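Local coordinates for protein Amy13K (Eubacterium rectale DSM 17629, PDB 6B3P) that binds starch-derived glucose chains through two family 26 carbohydrate-binding modules of a surface-anchored gut bacterial alpha-amylase, probably holding the enzyme to its substrate, at residues 101-106 with 178-183; 119-124 with 162-167; 128-133 with 151-156; 188-193 with 202-207. All coordinates share one frame; numbering follows the deposited sequence.

All four contacts lie in the second module of the chain, a two-sheet beta-sandwich. Contact 1 packs the two sheets against each other, strand 101-108 of one on strand 178-180 of the other. Contact 2 lies within the second sheet, its centre about 9 Å from that of contact 1, and carries part of the glucose-binding surface. Contact 3 ties a loop to strand 150-157, an outermost strand of the first sheet. Contact 4 lies on that same sheet, at strand 188-192, about 17 Å from contact 3 between centres. Along the chain, contact 3 is nested within contact 2, itself within contact 1; contact 4 follows. Strands 163-168 and 178-180 pair, so contact 1 backs the glucose-binding sheet.

Contact 1: residues 101-106 with 178-183; sequences YVTTIH and IDVSVT
Thr103 and Ile105 of one sheet meet Val180 of the other and Val182 just past it in the core of a beta-sandwich. Strand 101-108 and strand 178-180 belong to different sheets, so their side chains do the touching. The nearest CA pair, Thr103 and Val182, is 7.1 Å apart.

Val180 divides its two methyls between two partners. Its CG1 meets Thr103 CG2 tip to tip at 3.8 Å, while its CG2 takes Ile105 CD1 at 3.7 Å. The CG1 branch of Val180 stands anti to the backbone N (chi1 179°), which puts CG2 beside that N and spreads the two methyls along the facing strand. Tyr101 adds a looser contact, its CD2 lying 4.2 Å from Val182 CG1. Around this layer Ile105 also packs on Cys165 and Phe167, and Val180 on Phe163 and Leu189.

The backbones are held by other neighbours. Thr103 pairs with Tyr155 within its own sheet. The N of Val182 is bonded to the OD1 of Asn162, which secures the chain just past strand 178-180.

The Thr103 hydroxyl also faces across. Its OG1 rests in van der Waals contact with Val182 CG2 at 3.7 Å.

Contact 2: residues 119-124 with 162-167; sequences YMWGAD and NFSCIF. With GLC (alpha-D-glucopyranose), chain D; GLC (alpha-D-glucopyranose), chain B.
Tyr119, Trp121 and Ile166 form part of a glucose-binding surface on an antiparallel beta-sheet of this starch-binding module. Tyr119 OH and O6 of glucose D share a hydrogen bond of 2.7 Å, and O6 lies in the plane of the tyrosine ring. Trp121 turns one face to the same sugar, whose O5 sits above the indole toward its rim. Ile166 CD1 reaches both sugars, 3.7 Å from O2 of glucose D and equally near O3 of glucose B. Gln174 and Asn177 add hydrogen bonds to glucose.

The second shell fixes the indole. Ser164 CB lies under the opposite face as a CH-pi contact, 3.6 Å from the centroid of the six-membered ring of Trp121. Ile166 CG1 meets the indole edge in plane. Trp121 CG stands between its backbone N and carbonyl carbon (chi1 73°), which folds the ring back over the neighbouring strand. Ser164 OG is held by Asp179, and the Tyr119 ring meets Trp136 edge-to-face.

Beneath this, Tyr119 with Ile166 and Trp121 with Ser164 are hydrogen-bonded pairs, with two backbone bonds each. Met120 and Cys165 make the non-hydrogen-bonded pair between them and face the sandwich core. There Met120 makes an oblique Met-aromatic contact with Phe163, with SD 5.0 Å from the ring centroid, and Met120 CG lies 3.7 Å from Phe163 CD2.

Contact 3: residues 128-133 with 151-156; sequences TGAGVG and YDVVYT. With FMT (formic acid), chain T.
Tyr155 lays its ring along the backbone of Gly129, Ala130 and Gly131. Its CD1 comes within 3.8 Å of Gly129 CA, where a glycine lets the main chain approach the ring closely. At the ring edge, CE1 meets Val132 CG1 at 3.9 Å. The N of Gly131 makes a weak bond to Tyr155 OH (128° at the hydrogen). The stronger partner of that hydroxyl is Asn118, on strand 116-121.

Thr128 joins Thr156 in a single antiparallel bridge. Each backbone N donates to the other residue's O at 3.0 Å, with both donors in the carbonyl planes. The bridge ties a loop to strand 150-157, an outer strand of the beta-sandwich, before the loop bends away in a type I turn from Gly129 to Val132.

Thr156 lies side by side with Thr128, its CB 3.7 Å from Thr128 OG1. With chi1 of -56°, its own OG1 stands beside the backbone N and meets a water at 2.9 Å. The water donates to the O atoms of Thr128 and Val154. Two residues back, a formic acid molecule, probably from the crystallisation liquor, spans the two segments. Its O2 takes a hydrogen bond from Ala130 N at 2.7 Å, and its O1 one from Val154 N.

Contact 4: residues 188-193 with 202-207; sequences ELWVTG and KTAPDS
Trp190 lies under the chain that leaves strand 199-201, with Ala204 and Pro205 across its indole. From the base outward, CB of Trp190 touches Pro205 CD at 3.7 Å, CG is as near and CD1 still faces it. Pro205 CD thus sits off-centre over the five-membered ring. At the middle of the indole, CD2 and CE2 lie against Ala204 CA, which is centred over the ring system 3.6 Å above its plane. NE1 and CZ2 meet Ala204 CB, which makes a CH-pi contact with the six-membered ring. At the far rim, CZ3 comes within 3.4 Å of Ala204 N, with CE3 and CH2 beside it, and Lys202 O approaches the edge in plane.

Strand 188-192 belongs to one sheet of the beta-sandwich; the chain runs on from edge strand 199-201 at Lys202, then passes over the Trp190 ring. The opposite face of the indole takes CG of Glu188, from its own strand. His106 and Trp208 also meet the Trp190 ring, Trp208 edge-to-face.

Leu189 CD2 and Lys202 CG lie alongside each other at 3.8 Å. The lysine runs on to a salt bridge with Asp2 of the first module. A water donates to Glu188 O at 2.7 Å and to Lys202 O at 3.0 Å.

Contact 1: residues 101-106 with 178-183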
# COMPACT_ATOMS: atom_id res chain seq x y z
N TYR A 101 5.00 9.53 -2.40
CA TYR A 101 4.72 8.40 -1.53
C TYR A 101 3.41 8.62 -0.80
O TYR A 101 3.33 9.44 0.12
CB TYR A 101 5.87 8.19 -0.54
CG TYR A 101 7.13 7.73 -1.23
CD1 TYR A 101 8.05 8.65 -1.70
CD2 TYR A 101 7.38 6.38 -1.43
CE1 TYR A 101 9.20 8.24 -2.34
CE2 TYR A 101 8.52 5.96 -2.08
CZ TYR A 101 9.43 6.90 -2.53
OH TYR A 101 10.57 6.48 -3.17
N VAL A 102 2.40 7.88 -1.22
CA VAL A 102 1.04 8.05 -0.71
C VAL A 102 0.68 6.88 0.19
O VAL A 102 0.45 5.76 -0.28
CB VAL A 102 0.02 8.15 -1.86
CG1 VAL A 102 -1.37 8.46 -1.32
CG2 VAL A 102 0.45 9.21 -2.85
N THR A 103 0.63 7.15 1.49
CA THR A 103 0.35 6.13 2.48
C THR A 103 -1.09 6.26 2.98
O THR A 103 -1.47 7.28 3.54
CB THR A 103 1.32 6.22 3.67
OG1 THR A 103 2.67 6.21 3.18
CG2 THR A 103 1.13 5.05 4.62
N THR A 104 -1.87 5.20 2.76
CA THR A 104 -3.27 5.17 3.15
C THR A 104 -3.45 4.25 4.36
O THR A 104 -3.03 3.10 4.33
CB THR A 104 -4.17 4.68 2.00
OG1 THR A 104 -3.96 5.50 0.85
CG2 THR A 104 -5.65 4.73 2.40
N ILE A 105 -4.08 4.77 5.41
CA ILE A 105 -4.30 4.00 6.62
C ILE A 105 -5.78 3.99 6.99
O ILE A 105 -6.40 5.04 7.18
CB ILE A 105 -3.48 4.55 7.80
CG1 ILE A 105 -2.00 4.67 7.42
CG2 ILE A 105 -3.63 3.65 9.02
CD1 ILE A 105 -1.17 5.48 8.39
N HIS A 106 -6.34 2.79 7.10
CA HIS A 106 -7.74 2.60 7.46
C HIS A 106 -7.86 2.22 8.93
O HIS A 106 -7.15 1.33 9.41
CB HIS A 106 -8.38 1.51 6.60
CG HIS A 106 -8.20 1.72 5.12
ND1 HIS A 106 -8.79 2.76 4.44
CD2 HIS A 106 -7.51 1.01 4.20
CE1 HIS A 106 -8.47 2.69 3.17
NE2 HIS A 106 -7.69 1.64 2.99
N ILE A 178 1.15 3.70 16.33
CA ILE A 178 1.24 2.93 15.09
C ILE A 178 2.49 3.34 14.34
O ILE A 178 2.57 4.46 13.85
CB ILE A 178 -0.00 3.14 14.20
CG1 ILE A 178 -1.28 2.77 14.96
CG2 ILE A 178 0.11 2.30 12.93
CD1 ILE A 178 -2.51 3.45 14.42
N ASP A 179 3.46 2.44 14.25
CA ASP A 179 4.70 2.72 13.54
C ASP A 179 4.57 2.31 12.07
O ASP A 179 4.56 1.12 11.75
CB ASP A 179 5.88 2.00 14.19
CG ASP A 179 6.12 2.45 15.62
OD1 ASP A 179 5.72 3.58 15.97
OD2 ASP A 179 6.72 1.67 16.39
N VAL A 180 4.46 3.30 11.20
CA VAL A 180 4.22 3.07 9.78
C VAL A 180 5.53 2.92 9.01
O VAL A 180 6.31 3.87 8.92
CB VAL A 180 3.39 4.22 9.16
CG1 VAL A 180 3.16 3.99 7.67
CG2 VAL A 180 2.06 4.36 9.89
N SER A 181 5.76 1.73 8.48
CA SER A 181 6.86 1.50 7.55
C SER A 181 6.37 1.71 6.12
O SER A 181 5.53 0.96 5.63
CB SER A 181 7.42 0.08 7.70
OG SER A 181 8.02 -0.10 8.97
N VAL A 182 6.88 2.75 5.48
CA VAL A 182 6.55 3.03 4.08
C VAL A 182 7.40 2.14 3.18
O VAL A 182 8.61 2.32 3.09
CB VAL A 182 6.76 4.52 3.73
CG1 VAL A 182 6.37 4.79 2.28
CG2 VAL A 182 5.96 5.41 4.68
N THR A 183 6.75 1.18 2.53
CA THR A 183 7.44 0.16 1.74
C THR A 183 7.27 0.38 0.24
O THR A 183 7.83 -0.37 -0.56
CB THR A 183 6.92 -1.25 2.10
OG1 THR A 183 5.50 -1.29 1.97
CG2 THR A 183 7.30 -1.61 3.54

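Contact 2: residues 119-124 with 162-167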
# COMPACT_ATOMS: atom_id res chain seq x y z
N TYR A 119 -3.64 11.62 14.73
CA TYR A 119 -2.50 12.41 15.14
C TYR A 119 -1.23 11.79 14.57
O TYR A 119 -1.04 10.58 14.69
CB TYR A 119 -2.43 12.50 16.67
CG TYR A 119 -1.20 13.18 17.19
CD1 TYR A 119 -1.10 14.56 17.21
CD2 TYR A 119 -0.13 12.44 17.66
CE1 TYR A 119 0.03 15.19 17.69
CE2 TYR A 119 1.01 13.06 18.14
CZ TYR A 119 1.08 14.43 18.15
OH TYR A 119 2.21 15.07 18.63
N MET A 120 -0.38 12.60 13.95
CA MET A 120 0.77 12.10 13.20
C MET A 120 2.06 12.86 13.53
O MET A 120 2.04 14.08 13.71
CB MET A 120 0.49 12.20 11.70
CG MET A 120 1.53 11.53 10.81
SD MET A 120 2.99 12.54 10.50
CE MET A 120 2.31 13.84 9.46
N TRP A 121 3.16 12.12 13.60
CA TRP A 121 4.48 12.73 13.79
C TRP A 121 5.57 11.88 13.15
O TRP A 121 5.40 10.68 12.94
CB TRP A 121 4.77 12.93 15.28
CG TRP A 121 5.08 11.67 16.05
CD1 TRP A 121 6.32 11.23 16.44
CD2 TRP A 121 4.14 10.69 16.52
NE1 TRP A 121 6.20 10.04 17.13
CE2 TRP A 121 4.88 9.69 17.19
CE3 TRP A 121 2.75 10.57 16.45
CZ2 TRP A 121 4.27 8.59 17.78
CZ3 TRP A 121 2.15 9.47 17.03
CH2 TRP A 121 2.91 8.49 17.69
N GLY A 122 6.69 12.53 12.83
CA GLY A 122 7.87 11.84 12.32
C GLY A 122 8.02 11.86 10.81
O GLY A 122 9.00 11.34 10.28
N ALA A 123 7.06 12.46 10.11
CA ALA A 123 7.08 12.48 8.65
C ALA A 123 7.99 13.59 8.12
O ALA A 123 8.42 14.47 8.87
CB ALA A 123 5.67 12.64 8.10
N ASP A 124 8.28 13.53 6.82
CA ASP A 124 9.08 14.57 6.17
C ASP A 124 8.32 15.89 6.14
O ASP A 124 7.09 15.90 6.19
CB ASP A 124 9.46 14.13 4.75
CG ASP A 124 10.24 15.19 4.00
OD1 ASP A 124 11.43 15.40 4.33
OD2 ASP A 124 9.68 15.79 3.06
N ASN A 162 9.47 6.80 6.95
CA ASN A 162 8.60 6.19 7.95
C ASN A 162 8.10 7.25 8.91
O ASN A 162 8.73 8.29 9.10
CB ASN A 162 9.34 5.09 8.71
CG ASN A 162 9.77 3.94 7.81
OD1 ASN A 162 9.26 3.77 6.71
ND2 ASN A 162 10.72 3.14 8.29
N PHE A 163 6.95 6.99 9.52
CA PHE A 163 6.38 7.89 10.50
C PHE A 163 5.48 7.12 11.45
O PHE A 163 5.35 5.90 11.33
CB PHE A 163 5.60 9.02 9.82
CG PHE A 163 4.48 8.55 8.95
CD1 PHE A 163 4.72 8.15 7.65
CD2 PHE A 163 3.18 8.52 9.43
CE1 PHE A 163 3.68 7.71 6.84
CE2 PHE A 163 2.14 8.09 8.63
CZ PHE A 163 2.39 7.68 7.33
N SER A 164 4.88 7.83 12.39
CA SER A 164 3.99 7.21 13.36
C SER A 164 2.69 7.98 13.45
O SER A 164 2.65 9.17 13.13
CB SER A 164 4.65 7.15 14.74
OG SER A 164 5.92 6.54 14.67
N CYS A 165 1.62 7.32 13.86
CA CYS A 165 0.34 7.99 14.04
C CYS A 165 -0.54 7.30 15.08
O CYS A 165 -0.26 6.17 15.49
CB CYS A 165 -0.41 8.10 12.72
SG CYS A 165 -1.00 6.53 12.07
N ILE A 166 -1.58 8.00 15.50
CA ILE A 166 -2.52 7.51 16.50
C ILE A 166 -3.94 7.89 16.09
O ILE A 166 -4.19 9.04 15.74
CB ILE A 166 -2.22 8.08 17.90
CG1 ILE A 166 -0.86 7.60 18.41
CG2 ILE A 166 -3.31 7.68 18.90
CD1 ILE A 166 -0.35 8.40 19.58
N PHE A 167 -4.86 6.93 16.14
CA PHE A 167 -6.27 7.23 15.93
C PHE A 167 -6.93 7.44 17.29
O PHE A 167 -6.61 6.75 18.25
CB PHE A 167 -6.96 6.09 15.17
CG PHE A 167 -6.52 5.97 13.73
CD1 PHE A 167 -7.09 6.76 12.75
CD2 PHE A 167 -5.53 5.07 13.37
CE1 PHE A 167 -6.69 6.65 11.43
CE2 PHE A 167 -5.12 4.96 12.05
CZ PHE A 167 -5.70 5.75 11.08
C1 GLC D . 2.13 10.66 21.19
C2 GLC D . 2.79 9.35 21.53
C3 GLC D . 4.17 9.58 22.09
C4 GLC D . 4.98 10.45 21.18
C5 GLC D . 4.23 11.73 20.91
C6 GLC D . 5.00 12.65 19.98
O2 GLC D . 1.97 8.63 22.42
O3 GLC D . 4.82 8.35 22.24
O4 GLC D . 6.27 10.66 21.73
O5 GLC D . 2.98 11.42 20.36
O6 GLC D . 4.38 13.89 19.78
C1 GLC B . -1.61 13.16 23.84
C2 GLC B . -1.67 11.66 23.58
C3 GLC B . -0.30 11.06 23.45
C4 GLC B . 0.48 11.83 22.44
C5 GLC B . 0.51 13.30 22.80
C6 GLC B . 1.26 14.12 21.77
O1 GLC B . -1.19 13.47 25.17
O2 GLC B . -2.32 11.00 24.61
O3 GLC B . -0.38 9.72 23.03
O4 GLC B . 1.79 11.30 22.41
O5 GLC B . -0.79 13.77 22.87
O6 GLC B . 1.44 15.44 22.18

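Contact 3: residues 128-133 with 151-156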
# COMPACT_ATOMS: atom_id res chain seq x y z
N THR A 128 1.72 16.02 3.62
CA THR A 128 0.37 16.59 3.64
C THR A 128 -0.62 15.50 4.04
O THR A 128 -0.40 14.33 3.76
CB THR A 128 -0.03 17.19 2.28
OG1 THR A 128 -0.11 16.14 1.30
CG2 THR A 128 0.97 18.23 1.83
N GLY A 129 -1.70 15.91 4.69
CA GLY A 129 -2.69 14.98 5.20
C GLY A 129 -3.36 15.55 6.44
O GLY A 129 -2.95 16.59 6.95
N ALA A 130 -4.39 14.85 6.92
CA ALA A 130 -5.25 15.34 7.99
C ALA A 130 -4.49 15.92 9.18
O ALA A 130 -4.78 17.03 9.62
CB ALA A 130 -6.15 14.21 8.48
N GLY A 131 -3.50 15.18 9.68
CA GLY A 131 -2.86 15.52 10.94
C GLY A 131 -1.58 16.32 10.88
O GLY A 131 -1.01 16.62 11.93
N VAL A 132 -1.12 16.69 9.69
CA VAL A 132 0.16 17.39 9.60
C VAL A 132 0.02 18.80 10.18
O VAL A 132 -0.99 19.48 9.96
CB VAL A 132 0.72 17.46 8.13
CG1 VAL A 132 0.70 16.07 7.49
CG2 VAL A 132 0.02 18.51 7.25
N GLY A 133 1.01 19.22 10.96
CA GLY A 133 1.01 20.54 11.57
C GLY A 133 -0.10 20.75 12.58
O GLY A 133 -0.51 21.89 12.82
N TYR A 151 -12.64 4.34 9.00
CA TYR A 151 -12.27 5.71 8.67
C TYR A 151 -10.91 5.71 7.98
O TYR A 151 -10.10 4.82 8.22
CB TYR A 151 -12.24 6.60 9.91
CG TYR A 151 -13.60 6.83 10.54
CD1 TYR A 151 -14.23 5.82 11.25
CD2 TYR A 151 -14.24 8.05 10.41
CE1 TYR A 151 -15.47 6.02 11.82
CE2 TYR A 151 -15.48 8.26 10.98
CZ TYR A 151 -16.09 7.24 11.69
OH TYR A 151 -17.33 7.45 12.25
N ASP A 152 -10.68 6.70 7.13
CA ASP A 152 -9.47 6.75 6.31
C ASP A 152 -8.64 8.00 6.57
O ASP A 152 -9.18 9.07 6.84
CB ASP A 152 -9.83 6.69 4.83
CG ASP A 152 -10.77 5.55 4.50
OD1 ASP A 152 -10.60 4.45 5.05
OD2 ASP A 152 -11.70 5.76 3.68
N VAL A 153 -7.33 7.84 6.50
CA VAL A 153 -6.41 8.97 6.47
C VAL A 153 -5.33 8.68 5.43
O VAL A 153 -4.89 7.54 5.29
CB VAL A 153 -5.78 9.25 7.85
CG1 VAL A 153 -4.88 8.10 8.28
CG2 VAL A 153 -5.00 10.56 7.83
N VAL A 154 -4.92 9.72 4.72
CA VAL A 154 -3.91 9.59 3.68
C VAL A 154 -2.80 10.61 3.90
O VAL A 154 -3.06 11.81 3.96
CB VAL A 154 -4.50 9.80 2.27
CG1 VAL A 154 -3.43 9.66 1.19
CG2 VAL A 154 -5.65 8.83 2.02
N TYR A 155 -1.57 10.12 4.04
CA TYR A 155 -0.40 10.98 4.17
C TYR A 155 0.50 10.86 2.95
O TYR A 155 0.93 9.76 2.59
CB TYR A 155 0.37 10.64 5.45
CG TYR A 155 -0.38 11.05 6.69
CD1 TYR A 155 -0.54 12.40 7.01
CD2 TYR A 155 -0.95 10.11 7.53
CE1 TYR A 155 -1.23 12.78 8.14
CE2 TYR A 155 -1.64 10.49 8.66
CZ TYR A 155 -1.78 11.83 8.96
OH TYR A 155 -2.47 12.20 10.09
N THR A 156 0.76 12.00 2.32
CA THR A 156 1.57 12.07 1.11
C THR A 156 2.89 12.76 1.39
O THR A 156 2.91 13.84 1.98
CB THR A 156 0.83 12.84 -0.00
OG1 THR A 156 -0.44 12.22 -0.25
CG2 THR A 156 1.65 12.85 -1.29
C FMT T . -6.53 12.99 4.49
O1 FMT T . -7.07 11.92 4.22
O2 FMT T . -5.55 13.05 5.22
O HOH W 1 -2.47 13.14 1.66

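Contact 4: residues 188-193 with 202-207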
# COMPACT_ATOMS: atom_id res chain seq x y z
N GLU A 188 -0.42 0.69 1.97
CA GLU A 188 -1.76 0.66 2.55
C GLU A 188 -1.79 -0.21 3.80
O GLU A 188 -1.24 -1.32 3.82
CB GLU A 188 -2.77 0.14 1.52
CG GLU A 188 -4.22 0.28 1.95
CD GLU A 188 -5.20 -0.12 0.86
OE1 GLU A 188 -4.79 -0.84 -0.07
OE2 GLU A 188 -6.37 0.30 0.93
N LEU A 189 -2.44 0.29 4.85
CA LEU A 189 -2.53 -0.42 6.13
C LEU A 189 -3.95 -0.39 6.69
O LEU A 189 -4.73 0.50 6.38
CB LEU A 189 -1.57 0.20 7.14
CG LEU A 189 -0.08 0.20 6.78
CD1 LEU A 189 0.69 1.09 7.73
CD2 LEU A 189 0.47 -1.22 6.80
N TRP A 190 -4.26 -1.39 7.52
CA TRP A 190 -5.53 -1.46 8.22
C TRP A 190 -5.28 -1.59 9.72
O TRP A 190 -4.46 -2.40 10.15
CB TRP A 190 -6.36 -2.65 7.73
CG TRP A 190 -6.82 -2.52 6.31
CD1 TRP A 190 -8.04 -2.07 5.88
CD2 TRP A 190 -6.08 -2.85 5.13
NE1 TRP A 190 -8.09 -2.10 4.51
CE2 TRP A 190 -6.90 -2.57 4.03
CE3 TRP A 190 -4.79 -3.35 4.91
CZ2 TRP A 190 -6.48 -2.78 2.71
CZ3 TRP A 190 -4.38 -3.56 3.60
CH2 TRP A 190 -5.22 -3.28 2.52
N VAL A 191 -5.98 -0.79 10.52
CA VAL A 191 -5.78 -0.78 11.97
C VAL A 191 -7.09 -1.01 12.72
O VAL A 191 -8.13 -0.46 12.36
CB VAL A 191 -5.16 0.55 12.44
CG1 VAL A 191 -4.82 0.49 13.92
CG2 VAL A 191 -3.91 0.87 11.62
N THR A 192 -7.02 -1.84 13.76
CA THR A 192 -8.15 -2.10 14.64
C THR A 192 -7.73 -2.03 16.10
O THR A 192 -6.56 -2.25 16.43
CB THR A 192 -8.78 -3.47 14.37
OG1 THR A 192 -7.82 -4.50 14.62
CG2 THR A 192 -9.28 -3.58 12.94
N GLY A 193 -8.69 -1.74 16.97
CA GLY A 193 -8.46 -1.80 18.40
C GLY A 193 -8.15 -0.45 19.02
O GLY A 193 -8.23 0.59 18.36
N LYS A 202 -1.25 -5.60 7.20
CA LYS A 202 -0.64 -5.19 5.94
C LYS A 202 -1.43 -5.71 4.74
O LYS A 202 -1.23 -5.27 3.61
CB LYS A 202 0.81 -5.69 5.88
CG LYS A 202 1.75 -4.85 6.73
CD LYS A 202 3.07 -5.56 7.01
CE LYS A 202 3.96 -5.59 5.79
NZ LYS A 202 5.39 -5.81 6.16
N THR A 203 -2.34 -6.65 5.00
CA THR A 203 -3.36 -7.04 4.03
C THR A 203 -4.72 -6.91 4.71
O THR A 203 -4.81 -7.06 5.93
CB THR A 203 -3.16 -8.48 3.51
OG1 THR A 203 -3.13 -9.39 4.61
CG2 THR A 203 -1.85 -8.59 2.73
N ALA A 204 -5.75 -6.62 3.94
CA ALA A 204 -7.08 -6.37 4.49
C ALA A 204 -7.55 -7.53 5.37
O ALA A 204 -7.50 -8.68 4.95
CB ALA A 204 -8.09 -6.12 3.38
N PRO A 205 -7.99 -7.23 6.60
CA PRO A 205 -8.46 -8.29 7.50
C PRO A 205 -9.91 -8.69 7.19
O PRO A 205 -10.59 -7.98 6.46
CB PRO A 205 -8.34 -7.65 8.88
CG PRO A 205 -8.61 -6.21 8.63
CD PRO A 205 -8.07 -5.91 7.25
N ASP A 206 -10.35 -9.82 7.74
CA ASP A 206 -11.72 -10.29 7.54
C ASP A 206 -12.75 -9.21 7.87
O ASP A 206 -13.85 -9.19 7.32
CB ASP A 206 -11.98 -11.53 8.39
CG ASP A 206 -11.15 -12.73 7.96
OD1 ASP A 206 -10.11 -12.52 7.30
OD2 ASP A 206 -11.54 -13.87 8.28
N SER A 207 -12.38 -8.33 8.79
CA SER A 207 -13.24 -7.22 9.20
C SER A 207 -13.46 -6.21 8.07
O SER A 207 -14.39 -5.40 8.13
CB SER A 207 -12.64 -6.51 10.41
OG SER A 207 -13.40 -5.37 10.76
O HOH W 2 0.76 -3.03 3.28